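Local coordinates for glutamic acid/alanine-rich protein (Trypanosoma congolense, PDB 2Y44), which is a surface protein of the parasite, with an elongated, mostly helical ectodomain, and probably forms part of its cell-surface coat, at residues E48-K51 / G56-T59; A71-T76 / K177-K182. All coordinates share one frame; numbering follows the deposited sequence.

How the interactions relate
Both contacts use helix 57-107, one at its start and one further along, and neither belongs to the core. Interaction 1 is partly buried, its centre about 40 Å from the centre of the chain, and joins neighbours in sequence: helix 18-53 and the start of helix 57-107. Interaction 2 is a surface contact, its centre about 19 Å from the centre of the chain, tying the same helix 57-107 to the distant helix 149-183. The centres of the two contacts lie 21 Å apart and they do not touch. The first rests on small apolar groups with no hydrogen bond across it, the second on one long salt bridge supported by water.

Interaction 1 of 2, residues E48-K51 / G56-T59; sequences ERAK and GVDT. Unlike the reference sequence in segment 56-59: Thr59 (reference Ala).
Ala50 and Val57 form a small apolar contact across a tight helix-helix turn at an end of the elongated ectodomain, where helix 18-53 finishes and helix 57-107 begins. Their CA atoms are 5.1 Å apart, and the pair lies beside the short connection between the helices. The methyl CB of Ala50 is directed at the second helix and rests 4.0 Å from CG2 of Val57, with Gly56 O beside it at 3.9 Å. Val57 does the reaching with a single branch: CG2 lies anti to its own carbonyl carbon and settles against the backbone of the first helix, 3.6 Å from Ala50 O. The unit is a helical hairpin, and the two segments both fall within a predicted coiled-coil region, residues 33-60. Gly56 occupies the N-cap position, just before the second helix, and its positive phi of 79° is a conformation that glycine adopts easily. Lys51 borders the contact with its aliphatic root, CG lying 4.1 Å from Val57 CG2, and the two side chains cross at a slant. The rest of the lysine bends at chi3 (81°) and leads away from Val57, back over its own helix. There NZ makes a salt bridge to Glu48 OE2 at 2.9 Å, approaching on the syn side and 16° out of the carboxylate plane, with a weak second bond to OE1.

Interaction 2 of 2, residues A71-T76 / K177-K182; sequences AQRAET and KYEAEK. Unlike the reference sequence in segment 177-182: Tyr178 (reference Ser).
Arg73 and Glu179 make the closest approach between segments 71-76 and 177-182 and account for about half of the surface they bury; both CB atoms are directed at the opposite helix. The arginine chain bends at its third torsion (chi3 -66°), while the glutamate runs extended beyond CG, and the two side chains cross at about a right angle. Arg73 NH2 comes to 3.3 Å from Glu179 OE2 in a salt bridge whose hydrogen bond is weak, bent to 124° at the hydrogen. Guanidinium and carboxylate planes are turned 28° from each other, and OE2 meets the guanidinium obliquely. A water makes good part of this loose fit: it lies in the guanidinium plane at its edge, accepts from Arg73 NE at 3.0 Å and donates to Glu179 OE2 at 2.6 Å. Inside this polar bridge, in the helical bundle, the buried Ala180 packs on Ala70 of helix 57-107, and Ala74 on Ala33 of helix 18-53. OE2 also has the like-charged carboxylate of Glu175 close by, which would tend to raise its proton affinity, whereas Arg73 and the donating water should offset that. The salt bridge is direct but its hydrogen bond is weak and bent, and the bridging water supplies a second link between the same two groups.

Interaction 1 of 2, residues E48-K51 / G56-T59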
ATOM      1  N   GLU A  48     -36.007  -1.318 -10.600  1.00 13.59           N
ATOM      2  CA  GLU A  48     -37.344  -1.414 -10.017  1.00 14.76           C
ATOM      3  C   GLU A  48     -38.242  -0.279 -10.465  1.00 14.55           C
ATOM      4  O   GLU A  48     -39.464  -0.458 -10.551  1.00 15.75           O
ATOM      5  CB  GLU A  48     -37.287  -1.414  -8.478  1.00 14.34           C
ATOM      6  CG  GLU A  48     -36.544  -2.624  -7.874  1.00 14.38           C
ATOM      7  CD  GLU A  48     -37.144  -3.902  -8.319  1.00 15.64           C
ATOM      8  OE1 GLU A  48     -38.374  -3.944  -8.463  1.00 16.88           O
ATOM      9  OE2 GLU A  48     -36.379  -4.864  -8.607  1.00 21.09           O
ATOM     10  N   ARG A  49     -37.669   0.909 -10.624  1.00 14.97           N
ATOM     11  CA  ARG A  49     -38.425   2.082 -11.113  1.00 15.08           C
ATOM     12  C   ARG A  49     -38.933   1.797 -12.533  1.00 15.08           C
ATOM     13  O   ARG A  49     -40.091   2.115 -12.874  1.00 15.75           O
ATOM     14  CB  ARG A  49     -37.536   3.347 -11.106  1.00 15.80           C
ATOM     15  CG  ARG A  49     -37.135   3.769  -9.638  1.00 22.61           C
ATOM     16  CD  ARG A  49     -38.085   4.778  -9.055  1.00 26.67           C
ATOM     17  NE  ARG A  49     -37.970   4.986  -7.591  1.00 23.96           N
ATOM     18  CZ  ARG A  49     -37.083   5.793  -7.028  1.00 22.24           C
ATOM     19  NH1 ARG A  49     -36.164   6.385  -7.805  1.00 26.51           N
ATOM     20  NH2 ARG A  49     -37.119   6.043  -5.709  1.00 15.28           N
ATOM     21  N   ALA A  50     -38.067   1.162 -13.321  1.00 16.21           N
ATOM     22  CA  ALA A  50     -38.381   0.750 -14.695  1.00 18.90           C
ATOM     23  C   ALA A  50     -39.476  -0.301 -14.705  1.00 18.84           C
ATOM     24  O   ALA A  50     -40.430  -0.213 -15.486  1.00 19.83           O
ATOM     25  CB  ALA A  50     -37.104   0.212 -15.402  1.00 17.56           C
ATOM     26  N   LYS A  51     -39.399  -1.238 -13.769  1.00 18.10           N
ATOM     27  CA  LYS A  51     -40.355  -2.330 -13.677  1.00 19.58           C
ATOM     28  C   LYS A  51     -41.747  -1.785 -13.343  1.00 20.76           C
ATOM     29  O   LYS A  51     -42.737  -2.210 -13.913  1.00 19.18           O
ATOM     30  CB  LYS A  51     -39.907  -3.325 -12.604  1.00 20.14           C
ATOM     31  CG  LYS A  51     -38.810  -4.276 -13.105  1.00 21.67           C
ATOM     32  CD  LYS A  51     -38.028  -4.869 -11.966  1.00 27.54           C
ATOM     33  CE  LYS A  51     -38.746  -6.033 -11.341  1.00 33.07           C
ATOM     34  NZ  LYS A  51     -37.860  -6.675 -10.318  1.00 37.29           N
ATOM     35  N   GLY A  56     -38.425   0.289 -20.269  1.00 26.99           N
ATOM     36  CA  GLY A  56     -36.995   0.536 -20.124  1.00 26.76           C
ATOM     37  C   GLY A  56     -36.309  -0.519 -19.275  1.00 24.76           C
ATOM     38  O   GLY A  56     -35.193  -0.298 -18.781  1.00 26.08           O
ATOM     39  N   VAL A  57     -36.969  -1.658 -19.085  1.00 23.12           N
ATOM     40  CA  VAL A  57     -36.525  -2.641 -18.093  1.00 22.27           C
ATOM     41  C   VAL A  57     -35.255  -3.336 -18.593  1.00 23.57           C
ATOM     42  O   VAL A  57     -34.297  -3.482 -17.867  1.00 21.96           O
ATOM     43  CB  VAL A  57     -37.607  -3.666 -17.786  1.00 21.47           C
ATOM     44  CG1 VAL A  57     -37.050  -4.802 -16.933  1.00 22.63           C
ATOM     45  CG2 VAL A  57     -38.765  -2.987 -17.038  1.00 22.21           C
ATOM     46  N   ASP A  58     -35.222  -3.708 -19.871  1.00 23.88           N
ATOM     47  CA  ASP A  58     -34.005  -4.329 -20.419  1.00 25.42           C
ATOM     48  C   ASP A  58     -32.761  -3.515 -20.155  1.00 24.40           C
ATOM     49  O   ASP A  58     -31.728  -4.039 -19.707  1.00 25.24           O
ATOM     50  CB  ASP A  58     -34.128  -4.464 -21.937  1.00 27.63           C
ATOM     51  CG  ASP A  58     -35.152  -5.468 -22.347  1.00 33.99           C
ATOM     52  OD1 ASP A  58     -35.417  -6.413 -21.560  1.00 35.83           O
ATOM     53  OD2 ASP A  58     -35.652  -5.335 -23.489  1.00 38.62           O
ATOM     54  N   THR A  59     -32.790  -2.260 -20.566  1.00 22.96           N
ATOM     55  CA  THR A  59     -31.588  -1.447 -20.464  1.00 24.10           C
ATOM     56  C   THR A  59     -31.196  -1.207 -19.004  1.00 21.98           C
ATOM     57  O   THR A  59     -30.028  -1.295 -18.665  1.00 22.73           O
ATOM     58  CB  THR A  59     -31.654  -0.142 -21.290  1.00 26.62           C
ATOM     59  OG1 THR A  59     -32.259   0.903 -20.533  1.00 34.02           O
ATOM     60  CG2 THR A  59     -32.475  -0.350 -22.568  1.00 29.19           C
TER

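Interaction 2 of 2, residues A71-T76 / K177-K182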
ATOM      1  N   ALA A  71     -19.188  -3.929  -8.372  1.00 13.74           N
ATOM      2  CA  ALA A  71     -19.168  -3.846  -6.910  1.00 13.09           C
ATOM      3  C   ALA A  71     -18.651  -5.137  -6.293  1.00 15.98           C
ATOM      4  O   ALA A  71     -17.910  -5.095  -5.313  1.00 16.64           O
ATOM      5  CB  ALA A  71     -20.594  -3.544  -6.395  1.00 12.85           C
ATOM      6  N   GLN A  72     -18.952  -6.268  -6.942  1.00 14.71           N
ATOM      7  CA  GLN A  72     -18.509  -7.551  -6.441  1.00 19.42           C
ATOM      8  C   GLN A  72     -16.985  -7.638  -6.554  1.00 16.84           C
ATOM      9  O   GLN A  72     -16.291  -8.037  -5.620  1.00 17.96           O
ATOM     10  CB  GLN A  72     -19.151  -8.608  -7.316  1.00 20.80           C
ATOM     11  CG  GLN A  72     -19.930  -9.570  -6.582  1.00 33.87           C
ATOM     12  CD  GLN A  72     -19.076 -10.737  -6.232  1.00 38.59           C
ATOM     13  OE1 GLN A  72     -18.066 -10.585  -5.541  1.00 47.89           O
ATOM     14  NE2 GLN A  72     -19.448 -11.918  -6.724  1.00 40.27           N
ATOM     15  N   ARG A  73     -16.477  -7.204  -7.686  1.00 15.86           N
ATOM     16  CA  ARG A  73     -15.029  -7.154  -7.888  1.00 16.07           C
ATOM     17  C   ARG A  73     -14.345  -6.249  -6.837  1.00 16.20           C
ATOM     18  O   ARG A  73     -13.292  -6.575  -6.287  1.00 16.43           O
ATOM     19  CB  ARG A  73     -14.692  -6.699  -9.314  1.00 18.39           C
ATOM     20  CG  ARG A  73     -15.050  -7.729 -10.414  1.00 19.60           C
ATOM     21  CD  ARG A  73     -14.386  -7.356 -11.744  1.00 22.84           C
ATOM     22  NE  ARG A  73     -14.927  -6.104 -12.278  1.00 22.35           N
ATOM     23  CZ  ARG A  73     -16.054  -6.018 -12.989  1.00 19.86           C
ATOM     24  NH1 ARG A  73     -16.797  -7.103 -13.207  1.00 20.72           N
ATOM     25  NH2 ARG A  73     -16.504  -4.833 -13.369  1.00 28.17           N
ATOM     26  N   ALA A  74     -14.944  -5.101  -6.584  1.00 16.45           N
ATOM     27  CA  ALA A  74     -14.433  -4.195  -5.556  1.00 15.84           C
ATOM     28  C   ALA A  74     -14.404  -4.870  -4.210  1.00 17.81           C
ATOM     29  O   ALA A  74     -13.405  -4.737  -3.495  1.00 18.58           O
ATOM     30  CB  ALA A  74     -15.261  -2.847  -5.497  1.00 15.73           C
ATOM     31  N   GLU A  75     -15.460  -5.617  -3.871  1.00 16.94           N
ATOM     32  CA  GLU A  75     -15.536  -6.266  -2.550  1.00 19.13           C
ATOM     33  C   GLU A  75     -14.468  -7.354  -2.374  1.00 19.05           C
ATOM     34  O   GLU A  75     -13.881  -7.480  -1.287  1.00 17.99           O
ATOM     35  CB  GLU A  75     -16.932  -6.831  -2.249  1.00 18.81           C
ATOM     36  CG  GLU A  75     -18.014  -5.750  -2.059  1.00 25.89           C
ATOM     37  CD  GLU A  75     -17.744  -4.797  -0.864  1.00 30.48           C
ATOM     38  OE1 GLU A  75     -16.929  -5.131   0.029  1.00 29.61           O
ATOM     39  OE2 GLU A  75     -18.392  -3.732  -0.800  1.00 32.44           O
ATOM     40  N   THR A  76     -14.109  -8.002  -3.483  1.00 17.63           N
ATOM     41  CA  THR A  76     -13.067  -9.006  -3.444  1.00 18.88           C
ATOM     42  C   THR A  76     -11.737  -8.323  -3.108  1.00 18.61           C
ATOM     43  O   THR A  76     -10.904  -8.856  -2.384  1.00 18.93           O
ATOM     44  CB  THR A  76     -13.005  -9.738  -4.790  1.00 19.61           C
ATOM     45  OG1 THR A  76     -14.244 -10.444  -4.966  1.00 25.12           O
ATOM     46  CG2 THR A  76     -11.836 -10.745  -4.820  1.00 22.27           C
ATOM     47  N   LYS A 177     -14.746   0.602  -8.859  1.00 17.76           N
ATOM     48  CA  LYS A 177     -15.597   1.802  -8.612  1.00 16.66           C
ATOM     49  C   LYS A 177     -15.909   2.607  -9.872  1.00 16.76           C
ATOM     50  O   LYS A 177     -17.075   2.958 -10.114  1.00 18.40           O
ATOM     51  CB  LYS A 177     -15.003   2.694  -7.522  1.00 16.97           C
ATOM     52  CG  LYS A 177     -15.553   4.128  -7.458  1.00 22.05           C
ATOM     53  CD  LYS A 177     -14.755   4.936  -6.436  1.00 28.17           C
ATOM     54  CE  LYS A 177     -13.350   5.315  -6.943  1.00 35.68           C
ATOM     55  NZ  LYS A 177     -12.386   5.510  -5.810  1.00 37.66           N
ATOM     56  N   TYR A 178     -14.892   2.843 -10.712  1.00 16.46           N
ATOM     57  CA  TYR A 178     -15.083   3.619 -11.925  1.00 16.71           C
ATOM     58  C   TYR A 178     -16.054   2.924 -12.907  1.00 16.81           C
ATOM     59  O   TYR A 178     -16.964   3.552 -13.447  1.00 17.41           O
ATOM     60  CB  TYR A 178     -13.724   3.885 -12.569  1.00 14.24           C
ATOM     61  CG  TYR A 178     -13.792   4.738 -13.819  1.00 16.14           C
ATOM     62  CD1 TYR A 178     -14.068   6.105 -13.736  1.00 24.27           C
ATOM     63  CD2 TYR A 178     -13.686   4.158 -15.080  1.00 15.66           C
ATOM     64  CE1 TYR A 178     -14.147   6.886 -14.885  1.00 22.98           C
ATOM     65  CE2 TYR A 178     -13.721   4.936 -16.234  1.00 20.89           C
ATOM     66  CZ  TYR A 178     -13.972   6.286 -16.129  1.00 21.26           C
ATOM     67  OH  TYR A 178     -14.087   7.045 -17.284  1.00 24.56           O
ATOM     68  N   GLU A 179     -15.895   1.626 -13.108  1.00 16.52           N
ATOM     69  CA  GLU A 179     -16.870   0.896 -13.938  1.00 16.18           C
ATOM     70  C   GLU A 179     -18.275   0.881 -13.349  1.00 15.18           C
ATOM     71  O   GLU A 179     -19.272   0.996 -14.095  1.00 17.05           O
ATOM     72  CB  GLU A 179     -16.426  -0.536 -14.134  1.00 17.67           C
ATOM     73  CG  GLU A 179     -15.242  -0.702 -15.079  1.00 19.91           C
ATOM     74  CD  GLU A 179     -15.037  -2.162 -15.425  1.00 25.68           C
ATOM     75  OE1 GLU A 179     -15.721  -2.683 -16.344  1.00 30.95           O
ATOM     76  OE2 GLU A 179     -14.245  -2.802 -14.718  1.00 29.57           O
ATOM     77  N   ALA A 180     -18.361   0.778 -12.016  1.00 13.85           N
ATOM     78  CA  ALA A 180     -19.682   0.708 -11.343  1.00 17.27           C
ATOM     79  C   ALA A 180     -20.441   2.008 -11.581  1.00 18.88           C
ATOM     80  O   ALA A 180     -21.609   2.008 -12.000  1.00 18.12           O
ATOM     81  CB  ALA A 180     -19.511   0.475  -9.848  1.00 15.17           C
ATOM     82  N   GLU A 181     -19.722   3.118 -11.421  1.00 19.66           N
ATOM     83  CA  GLU A 181     -20.314   4.428 -11.620  1.00 21.12           C
ATOM     84  C   GLU A 181     -20.632   4.684 -13.115  1.00 21.59           C
ATOM     85  O   GLU A 181     -21.712   5.200 -13.443  1.00 21.68           O
ATOM     86  CB  GLU A 181     -19.426   5.497 -10.993  1.00 21.04           C
ATOM     87  CG  GLU A 181     -19.503   5.488  -9.417  1.00 27.88           C
ATOM     88  CD  GLU A 181     -18.448   6.401  -8.770  1.00 33.96           C
ATOM     89  OE1 GLU A 181     -17.317   6.353  -9.307  1.00 35.44           O
ATOM     90  OE2 GLU A 181     -18.740   7.180  -7.777  1.00 27.60           O
ATOM     91  N   LYS A 182     -19.786   4.196 -14.013  1.00 20.46           N
ATOM     92  CA  LYS A 182     -20.043   4.378 -15.443  1.00 21.63           C
ATOM     93  C   LYS A 182     -21.250   3.576 -15.892  1.00 24.71           C
ATOM     94  O   LYS A 182     -21.988   4.002 -16.794  1.00 26.00           O
ATOM     95  CB  LYS A 182     -18.813   4.044 -16.311  1.00 21.07           C
ATOM     96  CG  LYS A 182     -17.744   5.139 -16.294  1.00 23.30           C
ATOM     97  CD  LYS A 182     -18.292   6.446 -16.855  1.00 28.08           C
ATOM     98  CE  LYS A 182     -17.215   7.493 -16.976  1.00 32.88           C
ATOM     99  NZ  LYS A 182     -17.403   8.319 -18.203  1.00 38.61           N
TER
HETATM  100  O   HOH W   1     -13.274  -3.553 -12.476  1.00 25.42           O